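Local coordinates for protein histone-lysine N-methyltransferase SETMAR (Homo sapiens, PDB 3BO5) that dimethylates a lysine of histone H3 with S-adenosyl-L-methionine through this domain, binds DNA through its fused transposase part, and as a whole acts in double-strand break repair, at residues I181-H186 and A260-L265; M193-D198 and S226-L231; Y247-R252 and L285-S290. The protein carries 2 engineered substitutions. All coordinates share one frame; numbering follows the deposited sequence.

The three contacts follow one mixed beta sheet from its buried middle to the bound S-adenosyl-L-homocysteine. Interactions 1 and 2 are largely buried and lie next to each other: strand 181-185 neighbours strand 193-199, and Leu231 of interaction 2 packs on Ile181 and Ile183 of interaction 1. Yet their chemistry differs, since interaction 1 is a hydrogen-bonded strand pair with a watered polar flank, whereas interaction 2 is side-chain packing without a hydrogen bond between its segments. Interaction 3, only partly buried, joins loops through proline and aromatic groups beside S-adenosyl-L-homocysteine. It is tied to interaction 1 because strand 260-266 also pairs with strand 288-289, while interaction 2 does not touch it.

Interaction 1: I181-H186 and A260-L265; sequences IAIREH and ASKERL. Engineered in segment 260-265: Ala260 (natural residue Glu), Ser261 (natural residue Asp).
Ala182 and Glu263 face each other as a hydrogen-bonded antiparallel pair in the SET-domain sheet, where strand 181-185 runs alongside segment 260-265 of strand 260-266. Ala182 N reaches Glu263 O at 2.8 Å, nearly straight, and Glu263 returns the bond. Arg184 and Ser261 repeat the exchange, although the bond from Ser261 N to Arg184 O is bent, at 135°.

The tightly packed face carries Ile181, Ile183, Lys262 and Arg264. In Ile183 both chi1 and chi2 stand near -55°, which swings CD1 back toward the partner strand and against the aliphatic part of Lys262, though the exact fit is uncertain because that lysine has two conformers. Ile181 CB lies 3.9 Å from Arg264 CD. The beta-branched isoleucines suit extended strands, and Leu231 covers both. Arg264 lends its methylenes to this packing, while its bent chain delivers the guanidinium to Asn178 O and Tyr247 OH beside the bound S-adenosyl-L-homocysteine.

The opposite face is looser. The small methyl of Ala182 admits Leu265, with Ala182 CB 4.0 Å from Leu265 CD2, but beyond it the surface turns polar. Arg184 is extended and spends NE on Glu194. Its NH2 makes a long salt bridge of 3.6 Å to Glu263 OE1, the guanidinium and carboxylate planes being 87° apart. Water fills in for this imperfect ion pair: water 2 accepts from Arg184 NH2 at 2.7 Å and donates to Glu263 OE1. Ser261, an engineered replacement for aspartate, joins the same network, its OG donating to water 1 at 2.6 Å, and that water passes its own hydrogens to Ala182 O, at 2.9 Å, and to Glu263 OE1.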
loop_
_atom_site.group_PDB
_atom_site.type_symbol
_atom_site.label_atom_id
_atom_site.label_comp_id
_atom_site.label_asym_id
_atom_site.label_seq_id
_atom_site.Cartn_x
_atom_site.Cartn_y
_atom_site.Cartn_z
ATOM N N ILE A 181 -3.034 -8.382 4.968
ATOM C CA ILE A 181 -3.668 -8.367 3.661
ATOM C C ILE A 181 -3.072 -9.500 2.827
ATOM O O ILE A 181 -1.862 -9.850 2.939
ATOM C CB ILE A 181 -3.438 -6.980 2.906
ATOM C CG1 ILE A 181 -4.324 -6.902 1.693
ATOM C CG2 ILE A 181 -1.946 -6.776 2.566
ATOM C CD1 ILE A 181 -4.328 -5.464 1.041
ATOM N N ALA A 182 -3.936 -10.093 2.011
ATOM C CA ALA A 182 -3.545 -11.183 1.117
ATOM C C ALA A 182 -3.652 -10.743 -0.328
ATOM O O ALA A 182 -4.701 -10.297 -0.793
ATOM C CB ALA A 182 -4.428 -12.440 1.339
ATOM N N ILE A 183 -2.550 -10.842 -1.050
ATOM C CA ILE A 183 -2.490 -10.420 -2.435
ATOM C C ILE A 183 -2.319 -11.704 -3.259
ATOM O O ILE A 183 -1.394 -12.454 -3.063
ATOM C CB ILE A 183 -1.286 -9.497 -2.714
ATOM C CG1 ILE A 183 -1.244 -8.345 -1.736
ATOM C CG2 ILE A 183 -1.271 -9.010 -4.219
ATOM C CD1 ILE A 183 -2.547 -7.545 -1.740
ATOM N N ARG A 184 -3.215 -11.949 -4.185
ATOM C CA ARG A 184 -3.048 -13.118 -5.061
ATOM C C ARG A 184 -3.051 -12.634 -6.485
ATOM O O ARG A 184 -3.985 -11.959 -6.895
ATOM C CB ARG A 184 -4.155 -14.172 -4.806
ATOM C CG ARG A 184 -4.090 -14.675 -3.353
ATOM C CD ARG A 184 -4.979 -15.886 -3.137
ATOM N NE ARG A 184 -4.712 -16.461 -1.810
ATOM C CZ ARG A 184 -5.255 -16.022 -0.669
ATOM N NH1 ARG A 184 -4.960 -16.645 0.479
ATOM N NH2 ARG A 184 -6.091 -14.978 -0.667
ATOM N N GLU A 185 -2.002 -12.955 -7.239
ATOM C CA GLU A 185 -1.902 -12.516 -8.569
ATOM C C GLU A 185 -1.869 -13.765 -9.479
ATOM O O GLU A 185 -1.038 -14.652 -9.284
ATOM C CB GLU A 185 -0.625 -11.720 -8.738
ATOM C CG GLU A 185 -0.621 -10.424 -7.890
ATOM C CD GLU A 185 0.740 -9.806 -7.841
ATOM O OE1 GLU A 185 1.489 -10.111 -6.929
ATOM O OE2 GLU A 185 1.085 -9.021 -8.763
ATOM N N HIS A 186 -2.763 -13.807 -10.456
ATOM C CA HIS A 186 -2.870 -15.000 -11.334
ATOM C C HIS A 186 -2.166 -14.773 -12.637
ATOM O O HIS A 186 -2.227 -13.657 -13.154
ATOM C CB HIS A 186 -4.343 -15.336 -11.594
ATOM C CG HIS A 186 -5.056 -15.872 -10.393
ATOM N ND1 HIS A 186 -5.388 -15.081 -9.314
ATOM C CD2 HIS A 186 -5.505 -17.117 -10.102
ATOM C CE1 HIS A 186 -5.986 -15.821 -8.395
ATOM N NE2 HIS A 186 -6.083 -17.057 -8.857
ATOM N N ALA A 260 -5.767 -10.152 -10.037
ATOM C CA ALA A 260 -5.147 -9.773 -8.748
ATOM C C ALA A 260 -6.121 -9.421 -7.661
ATOM O O ALA A 260 -6.598 -8.280 -7.599
ATOM C CB ALA A 260 -4.138 -8.630 -8.934
ATOM N N SER A 261 -6.352 -10.367 -6.756
ATOM C CA SER A 261 -7.229 -10.115 -5.611
ATOM C C SER A 261 -6.353 -9.488 -4.505
ATOM O O SER A 261 -5.179 -9.813 -4.360
ATOM C CB SER A 261 -7.859 -11.419 -5.144
ATOM O OG SER A 261 -6.877 -12.355 -4.791
ATOM N N LYS A 262 -6.953 -8.575 -3.712
ATOM C CA LYS A 262 -6.202 -7.860 -2.681
ATOM C C LYS A 262 -7.170 -7.765 -1.520
ATOM O O LYS A 262 -8.042 -6.908 -1.495
ATOM C CB LYS A 262 -5.727 -6.459 -3.181
ATOM C CG LYS A 262 -4.640 -6.525 -4.327
ATOM C CD LYS A 262 -4.690 -5.435 -5.410
ATOM C CE LYS A 262 -5.774 -5.738 -6.367
ATOM N NZ LYS A 262 -5.454 -5.314 -7.729
ATOM N N GLU A 263 -7.066 -8.732 -0.589
ATOM C CA GLU A 263 -8.081 -8.866 0.457
ATOM C C GLU A 263 -7.519 -8.738 1.849
ATOM O O GLU A 263 -6.610 -9.488 2.247
ATOM C CB GLU A 263 -8.687 -10.265 0.363
ATOM C CG GLU A 263 -9.257 -10.459 -1.036
ATOM C CD GLU A 263 -9.716 -11.867 -1.267
ATOM O OE1 GLU A 263 -8.851 -12.746 -1.432
ATOM O OE2 GLU A 263 -10.939 -12.073 -1.257
ATOM N N ARG A 264 -8.128 -7.843 2.619
ATOM C CA ARG A 264 -7.786 -7.765 4.035
ATOM C C ARG A 264 -8.405 -8.925 4.802
ATOM O O ARG A 264 -9.538 -9.326 4.542
ATOM C CB ARG A 264 -8.249 -6.438 4.637
ATOM C CG ARG A 264 -7.391 -5.318 4.146
ATOM C CD ARG A 264 -6.144 -5.138 5.008
ATOM N NE ARG A 264 -6.348 -4.653 6.350
ATOM C CZ ARG A 264 -6.236 -3.357 6.709
ATOM N NH1 ARG A 264 -5.857 -2.465 5.790
ATOM N NH2 ARG A 264 -6.438 -2.989 7.962
ATOM N N LEU A 265 -7.676 -9.467 5.771
ATOM C CA LEU A 265 -8.176 -10.696 6.434
ATOM C C LEU A 265 -8.575 -10.380 7.865
ATOM O O LEU A 265 -8.011 -9.471 8.495
ATOM C CB LEU A 265 -7.043 -11.722 6.482
ATOM C CG LEU A 265 -6.418 -12.067 5.113
ATOM C CD1 LEU A 265 -5.291 -13.099 5.373
ATOM C CD2 LEU A 265 -7.400 -12.511 4.085
HETATM O O HOH W 1 -6.386 -12.236 -2.197
HETATM O O HOH W 2 -8.093 -14.146 0.924
#

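Interaction 2: M193-D198 and S226-L231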
loop_
_atom_site.group_PDB
_atom_site.type_symbol
_atom_site.label_atom_id
_atom_site.label_comp_id
_atom_site.label_asym_id
_atom_site.label_seq_id
_atom_site.Cartn_x
_atom_site.Cartn_y
_atom_site.Cartn_z
ATOM N N MET A 193 0.757 -16.168 -7.705
ATOM C CA MET A 193 1.769 -15.589 -6.834
ATOM C C MET A 193 0.974 -15.063 -5.640
ATOM O O MET A 193 0.080 -14.264 -5.795
ATOM C CB MET A 193 2.509 -14.430 -7.493
ATOM C CG MET A 193 3.169 -14.763 -8.870
ATOM S SD MET A 193 4.116 -13.416 -9.669
ATOM C CE MET A 193 2.855 -12.217 -10.025
ATOM N N GLU A 194 1.295 -15.542 -4.456
ATOM C CA GLU A 194 0.580 -15.053 -3.292
ATOM C C GLU A 194 1.522 -14.291 -2.357
ATOM O O GLU A 194 2.657 -14.696 -2.152
ATOM C CB GLU A 194 -0.011 -16.269 -2.618
ATOM C CG GLU A 194 -0.784 -16.071 -1.420
ATOM C CD GLU A 194 -1.368 -17.416 -1.017
ATOM O OE1 GLU A 194 -0.577 -18.337 -0.640
ATOM O OE2 GLU A 194 -2.612 -17.547 -1.130
ATOM N N THR A 195 1.073 -13.164 -1.783
ATOM C CA THR A 195 1.898 -12.344 -0.885
ATOM C C THR A 195 1.033 -11.943 0.308
ATOM O O THR A 195 -0.095 -11.469 0.128
ATOM C CB THR A 195 2.350 -11.021 -1.580
ATOM O OG1 THR A 195 3.028 -11.314 -2.811
ATOM C CG2 THR A 195 3.311 -10.217 -0.668
ATOM N N PHE A 196 1.533 -12.196 1.487
ATOM C CA PHE A 196 0.810 -11.762 2.695
ATOM C C PHE A 196 1.641 -10.709 3.334
ATOM O O PHE A 196 2.808 -10.906 3.611
ATOM C CB PHE A 196 0.600 -12.954 3.657
ATOM C CG PHE A 196 -0.167 -14.043 3.050
ATOM C CD1 PHE A 196 -1.550 -14.016 3.034
ATOM C CD2 PHE A 196 0.497 -15.134 2.459
ATOM C CE1 PHE A 196 -2.258 -15.069 2.443
ATOM C CE2 PHE A 196 -0.206 -16.159 1.843
ATOM C CZ PHE A 196 -1.576 -16.116 1.836
ATOM N N VAL A 197 0.981 -9.580 3.641
ATOM C CA VAL A 197 1.713 -8.474 4.289
ATOM C C VAL A 197 1.039 -8.095 5.564
ATOM O O VAL A 197 -0.170 -7.946 5.582
ATOM C CB VAL A 197 1.689 -7.288 3.378
ATOM C CG1 VAL A 197 2.341 -6.120 4.034
ATOM C CG2 VAL A 197 2.490 -7.654 2.065
ATOM N N ASP A 198 1.809 -7.918 6.615
ATOM C CA ASP A 198 1.193 -7.698 7.924
ATOM C C ASP A 198 1.929 -6.560 8.598
ATOM O O ASP A 198 3.049 -6.787 9.146
ATOM C CB ASP A 198 1.320 -8.966 8.833
ATOM C CG ASP A 198 0.632 -8.764 10.142
ATOM O OD1 ASP A 198 0.031 -7.712 10.345
ATOM O OD2 ASP A 198 0.707 -9.665 11.010
ATOM N N SER A 226 12.470 -6.768 -6.125
ATOM C CA SER A 226 12.058 -8.074 -5.636
ATOM C C SER A 226 10.826 -8.643 -6.265
ATOM O O SER A 226 9.889 -7.919 -6.638
ATOM C CB SER A 226 11.826 -7.900 -4.106
ATOM O OG SER A 226 11.347 -9.106 -3.510
ATOM N N MET A 227 10.756 -9.980 -6.304
ATOM C CA MET A 227 9.513 -10.644 -6.654
ATOM C C MET A 227 8.348 -10.336 -5.671
ATOM O O MET A 227 7.184 -10.483 -6.028
ATOM C CB MET A 227 9.720 -12.171 -6.668
ATOM C CG MET A 227 8.603 -12.858 -7.308
ATOM S SD MET A 227 8.508 -12.603 -9.096
ATOM C CE MET A 227 6.990 -13.445 -9.435
ATOM N N VAL A 228 8.688 -9.971 -4.443
ATOM C CA VAL A 228 7.675 -9.563 -3.457
ATOM C C VAL A 228 7.212 -8.134 -3.864
ATOM O O VAL A 228 8.029 -7.171 -3.826
ATOM C CB VAL A 228 8.208 -9.498 -2.070
ATOM C CG1 VAL A 228 6.992 -9.183 -1.114
ATOM C CG2 VAL A 228 8.708 -10.938 -1.708
ATOM N N PRO A 229 5.955 -8.013 -4.253
ATOM C CA PRO A 229 5.545 -6.693 -4.732
ATOM C C PRO A 229 5.345 -5.668 -3.641
ATOM O O PRO A 229 5.035 -5.995 -2.494
ATOM C CB PRO A 229 4.171 -6.950 -5.362
ATOM C CG PRO A 229 3.585 -8.002 -4.466
ATOM C CD PRO A 229 4.841 -8.974 -4.345
ATOM N N LYS A 230 5.586 -4.406 -3.978
ATOM C CA LYS A 230 5.149 -3.337 -3.154
ATOM C C LYS A 230 3.644 -3.157 -3.383
ATOM O O LYS A 230 3.146 -3.354 -4.489
ATOM C CB LYS A 230 5.862 -2.070 -3.653
ATOM C CG LYS A 230 7.348 -2.204 -3.678
ATOM C CD LYS A 230 7.945 -2.710 -2.354
ATOM C CE LYS A 230 9.485 -2.642 -2.448
ATOM N NZ LYS A 230 10.020 -3.474 -1.259
ATOM N N LEU A 231 2.927 -2.846 -2.305
ATOM C CA LEU A 231 1.469 -2.684 -2.373
ATOM C C LEU A 231 1.261 -1.193 -2.376
ATOM O O LEU A 231 1.213 -0.544 -1.350
ATOM C CB LEU A 231 0.807 -3.318 -1.134
ATOM C CG LEU A 231 1.056 -4.833 -1.010
ATOM C CD1 LEU A 231 0.137 -5.367 0.107
ATOM C CD2 LEU A 231 0.952 -5.597 -2.306
#
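Thr195 turns its hydroxyl toward carbon here: Thr195 OG1 lies 3.3 Å from CD in the ring of Pro229. No hydrogen bond links the two segments, whose touching parts run 49° apart, and even the nearest alpha carbons, Thr195 CA and Val228 CA, are 6.9 Å from each other. The contact is therefore made by alternate side chains of segment 193-198, those of Met193, Thr195 and Val197, all of which leave the backbone toward segment 226-231.

Thr195 divides its two branches between two partners. With OG1 beside the backbone N (chi1 -55°), CG2 is placed anti to that N and lies 3.8 Å from Val228 CG1. Threonine suits the place because its methyl packs like a branch of valine while its hydroxyl oxygen sits beside the proline ring. Farther along, Val197 CG2 and Leu231 CD1 reach toward each other, 3.8 Å apart. Leucine suits this place because its longer stem spans the gap between the backbones. At the other end Met193 and Met227 cross at about a right angle, but the modelled sulfur-to-methyl approach is too short to be trusted.

The chain enters strand 230-235 through a braced bend. Ser226 OG accepts from Val228 N at 2.9 Å, forming an ST turn, and Pro229, with no N-H to offer, stiffens the next step, while its carbonyl is taken by His44. Arg223 and Thr58 hold the backbone of Met227.

Strands 193-199 and 230-235 each pair antiparallel with strand 151-160, so these side chains meet between two strands that share a partner, an arrangement in keeping with the small, curled beta sheets of the SET fold.

Interaction 3: Y247-R252 and L285-S290; sequences YDYSGR and LPFDSS. With SAH (S-adenosyl-L-homocysteine), chain F.
A type I turn from Asp248 to Gly251 sets Ser250 against Pro286, itself the centre of an inverse gamma turn, with Ser250 CA 5.4 Å from Pro286 CA. Here a SET-domain loop meets the C-terminal segment that follows the post-SET zinc site, at the S-adenosyl-L-homocysteine pocket.

The proline ring, compact and rigid, packs on the turn, its CG 3.7 Å from Ser250 N. Tyr249 and Phe287 lie side by side pointing the same way, their planes 55° apart, and Tyr249 CD2 touches Phe287 CE1 at 3.7 Å. Both rings reach the ligand: Tyr249 OH, hydrogen-bonded to Leu209 O, comes within 3.3 Å of SAH C5', near the plane of the ring, while Phe287 CZ approaches the ribose O3'. Leu285 sets its methyls against the adenine, an apolar partner for a flat base.

Behind them Asp248 OD1 holds the turn. It accepts from Ser250 N at 2.8 Å, an Asx turn, and from Ser250 OG at 2.7 Å, both donors coming from the same face of the carboxylate. Replacing Ser250 by an alanine would probably leave Asp248 OD1 with one donor fewer and the Arg252 side chain freer to swing. That side chain is steered by a straight bond in its guanidinium plane, Arg252 NE to Ser250 OG, 2.9 Å long and 171° at the hydrogen.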
loop_
_atom_site.group_PDB
_atom_site.type_symbol
_atom_site.label_atom_id
_atom_site.label_comp_id
_atom_site.label_asym_id
_atom_site.label_seq_id
_atom_site.Cartn_x
_atom_site.Cartn_y
_atom_site.Cartn_z
ATOM N N TYR A 247 -8.807 2.890 1.390
ATOM C CA TYR A 247 -8.860 2.003 0.231
ATOM C C TYR A 247 -9.886 0.906 0.539
ATOM O O TYR A 247 -10.420 0.859 1.653
ATOM C CB TYR A 247 -7.528 1.326 -0.102
ATOM C CG TYR A 247 -6.868 0.348 0.863
ATOM C CD1 TYR A 247 -7.034 -1.029 0.719
ATOM C CD2 TYR A 247 -5.952 0.820 1.867
ATOM C CE1 TYR A 247 -6.315 -1.915 1.510
ATOM C CE2 TYR A 247 -5.234 -0.083 2.664
ATOM C CZ TYR A 247 -5.447 -1.430 2.480
ATOM O OH TYR A 247 -4.734 -2.399 3.159
ATOM N N ASP A 248 -10.198 0.152 -0.514
ATOM C CA ASP A 248 -11.234 -0.860 -0.348
ATOM C C ASP A 248 -10.640 -2.139 0.178
ATOM O O ASP A 248 -9.825 -2.759 -0.506
ATOM C CB ASP A 248 -11.871 -1.089 -1.706
ATOM C CG ASP A 248 -12.889 -2.248 -1.742
ATOM O OD1 ASP A 248 -13.229 -2.871 -0.706
ATOM O OD2 ASP A 248 -13.383 -2.426 -2.912
ATOM N N TYR A 249 -11.011 -2.503 1.420
ATOM C CA TYR A 249 -10.393 -3.683 2.028
ATOM C C TYR A 249 -10.723 -4.979 1.246
ATOM O O TYR A 249 -10.030 -5.973 1.472
ATOM C CB TYR A 249 -10.873 -3.856 3.470
ATOM C CG TYR A 249 -10.232 -2.930 4.465
ATOM C CD1 TYR A 249 -9.447 -1.840 4.055
ATOM C CD2 TYR A 249 -10.400 -3.151 5.838
ATOM C CE1 TYR A 249 -8.893 -0.969 5.014
ATOM C CE2 TYR A 249 -9.827 -2.326 6.788
ATOM C CZ TYR A 249 -9.072 -1.222 6.352
ATOM O OH TYR A 249 -8.550 -0.437 7.323
ATOM N N SER A 250 -11.782 -4.994 0.402
ATOM C CA SER A 250 -12.038 -6.173 -0.434
ATOM C C SER A 250 -11.235 -6.199 -1.690
ATOM O O SER A 250 -11.219 -7.214 -2.410
ATOM C CB SER A 250 -13.530 -6.234 -0.821
ATOM O OG SER A 250 -13.786 -5.255 -1.795
ATOM N N GLY A 251 -10.590 -5.050 -1.986
ATOM C CA GLY A 251 -9.778 -4.927 -3.176
ATOM C C GLY A 251 -10.581 -4.848 -4.457
ATOM O O GLY A 251 -9.974 -4.821 -5.551
ATOM N N ARG A 252 -11.921 -4.747 -4.326
ATOM C CA ARG A 252 -12.754 -4.700 -5.563
ATOM C C ARG A 252 -12.737 -3.406 -6.348
ATOM O O ARG A 252 -12.878 -3.432 -7.585
ATOM C CB ARG A 252 -14.193 -5.042 -5.251
ATOM C CG ARG A 252 -14.355 -6.481 -4.985
ATOM C CD ARG A 252 -15.734 -6.678 -4.716
ATOM N NE ARG A 252 -15.995 -6.109 -3.415
ATOM C CZ ARG A 252 -17.188 -6.069 -2.868
ATOM N NH1 ARG A 252 -18.231 -6.598 -3.555
ATOM N NH2 ARG A 252 -17.318 -5.525 -1.654
ATOM N N LEU A 285 -17.673 -4.160 6.889
ATOM C CA LEU A 285 -16.298 -4.095 6.534
ATOM C C LEU A 285 -15.943 -5.412 5.866
ATOM O O LEU A 285 -16.067 -6.491 6.502
ATOM C CB LEU A 285 -15.506 -3.819 7.841
ATOM C CG LEU A 285 -14.448 -2.806 8.029
ATOM C CD1 LEU A 285 -14.951 -1.488 7.427
ATOM C CD2 LEU A 285 -14.191 -2.772 9.512
ATOM N N PRO A 286 -15.536 -5.374 4.603
ATOM C CA PRO A 286 -15.402 -6.609 3.811
ATOM C C PRO A 286 -14.078 -7.371 3.998
ATOM O O PRO A 286 -13.353 -7.579 3.012
ATOM C CB PRO A 286 -15.582 -6.132 2.395
ATOM C CG PRO A 286 -14.856 -4.701 2.427
ATOM C CD PRO A 286 -15.242 -4.160 3.794
ATOM N N PHE A 287 -13.827 -7.800 5.226
ATOM C CA PHE A 287 -12.697 -8.740 5.462
ATOM C C PHE A 287 -13.023 -10.121 4.928
ATOM O O PHE A 287 -14.202 -10.511 4.878
ATOM C CB PHE A 287 -12.436 -8.849 6.961
ATOM C CG PHE A 287 -11.874 -7.635 7.580
ATOM C CD1 PHE A 287 -10.530 -7.263 7.379
ATOM C CD2 PHE A 287 -12.656 -6.868 8.457
ATOM C CE1 PHE A 287 -9.997 -6.113 8.009
ATOM C CE2 PHE A 287 -12.151 -5.756 9.074
ATOM C CZ PHE A 287 -10.802 -5.353 8.877
ATOM N N ASP A 288 -11.969 -10.846 4.534
ATOM C CA ASP A 288 -12.057 -12.278 4.360
ATOM C C ASP A 288 -11.773 -12.906 5.716
ATOM O O ASP A 288 -10.668 -12.780 6.260
ATOM C CB ASP A 288 -11.070 -12.749 3.314
ATOM C CG ASP A 288 -11.102 -14.279 3.130
ATOM O OD1 ASP A 288 -12.161 -14.864 3.442
ATOM O OD2 ASP A 288 -10.091 -14.878 2.676
ATOM N N SER A 289 -12.777 -13.583 6.266
ATOM C CA SER A 289 -12.744 -14.109 7.630
ATOM C C SER A 289 -12.259 -15.540 7.693
ATOM O O SER A 289 -12.606 -16.350 6.827
ATOM C CB SER A 289 -14.141 -14.042 8.223
ATOM O OG SER A 289 -14.588 -12.697 8.159
ATOM N N SER A 290 -11.467 -15.834 8.724
ATOM C CA SER A 290 -11.082 -17.206 9.073
ATOM C C SER A 290 -11.188 -17.430 10.583
ATOM O O SER A 290 -10.449 -18.252 11.194
ATOM C CB SER A 290 -9.668 -17.481 8.576
ATOM O OG SER A 290 -9.508 -17.062 7.224
ATOM O OXT SER A 290 -12.052 -16.778 11.218
HETATM N N SAH F . -8.436 2.312 12.529
HETATM C CA SAH F . -7.165 1.520 12.562
HETATM C CB SAH F . -6.354 1.658 11.251
HETATM C CG SAH F . -6.959 0.732 10.181
HETATM S SD SAH F . -6.707 -1.021 10.585
HETATM C C SAH F . -6.347 1.962 13.796
HETATM O O SAH F . -6.843 2.696 14.645
HETATM O OXT SAH F . -5.147 1.543 13.885
HETATM C "C5'" SAH F . -8.382 -1.643 10.341
HETATM C "C4'" SAH F . -9.341 -1.363 11.495
HETATM O "O4'" SAH F . -9.791 -0.005 11.477
HETATM C "C3'" SAH F . -10.609 -2.162 11.420
HETATM O "O3'" SAH F . -10.424 -3.481 12.005
HETATM C "C2'" SAH F . -11.601 -1.338 12.187
HETATM O "O2'" SAH F . -11.333 -1.347 13.601
HETATM C "C1'" SAH F . -11.207 0.055 11.736
HETATM N N9 SAH F . -11.834 0.446 10.457
HETATM C C8 SAH F . -11.211 0.705 9.239
HETATM N N7 SAH F . -12.123 1.112 8.377
HETATM C C5 SAH F . -13.322 1.167 8.993
HETATM C C6 SAH F . -14.602 1.499 8.501
HETATM N N6 SAH F . -14.885 1.950 7.278
HETATM N N1 SAH F . -15.629 1.376 9.432
HETATM C C2 SAH F . -15.405 0.962 10.709
HETATM N N3 SAH F . -14.169 0.652 11.239
HETATM C C4 SAH F . -13.178 0.710 10.306
#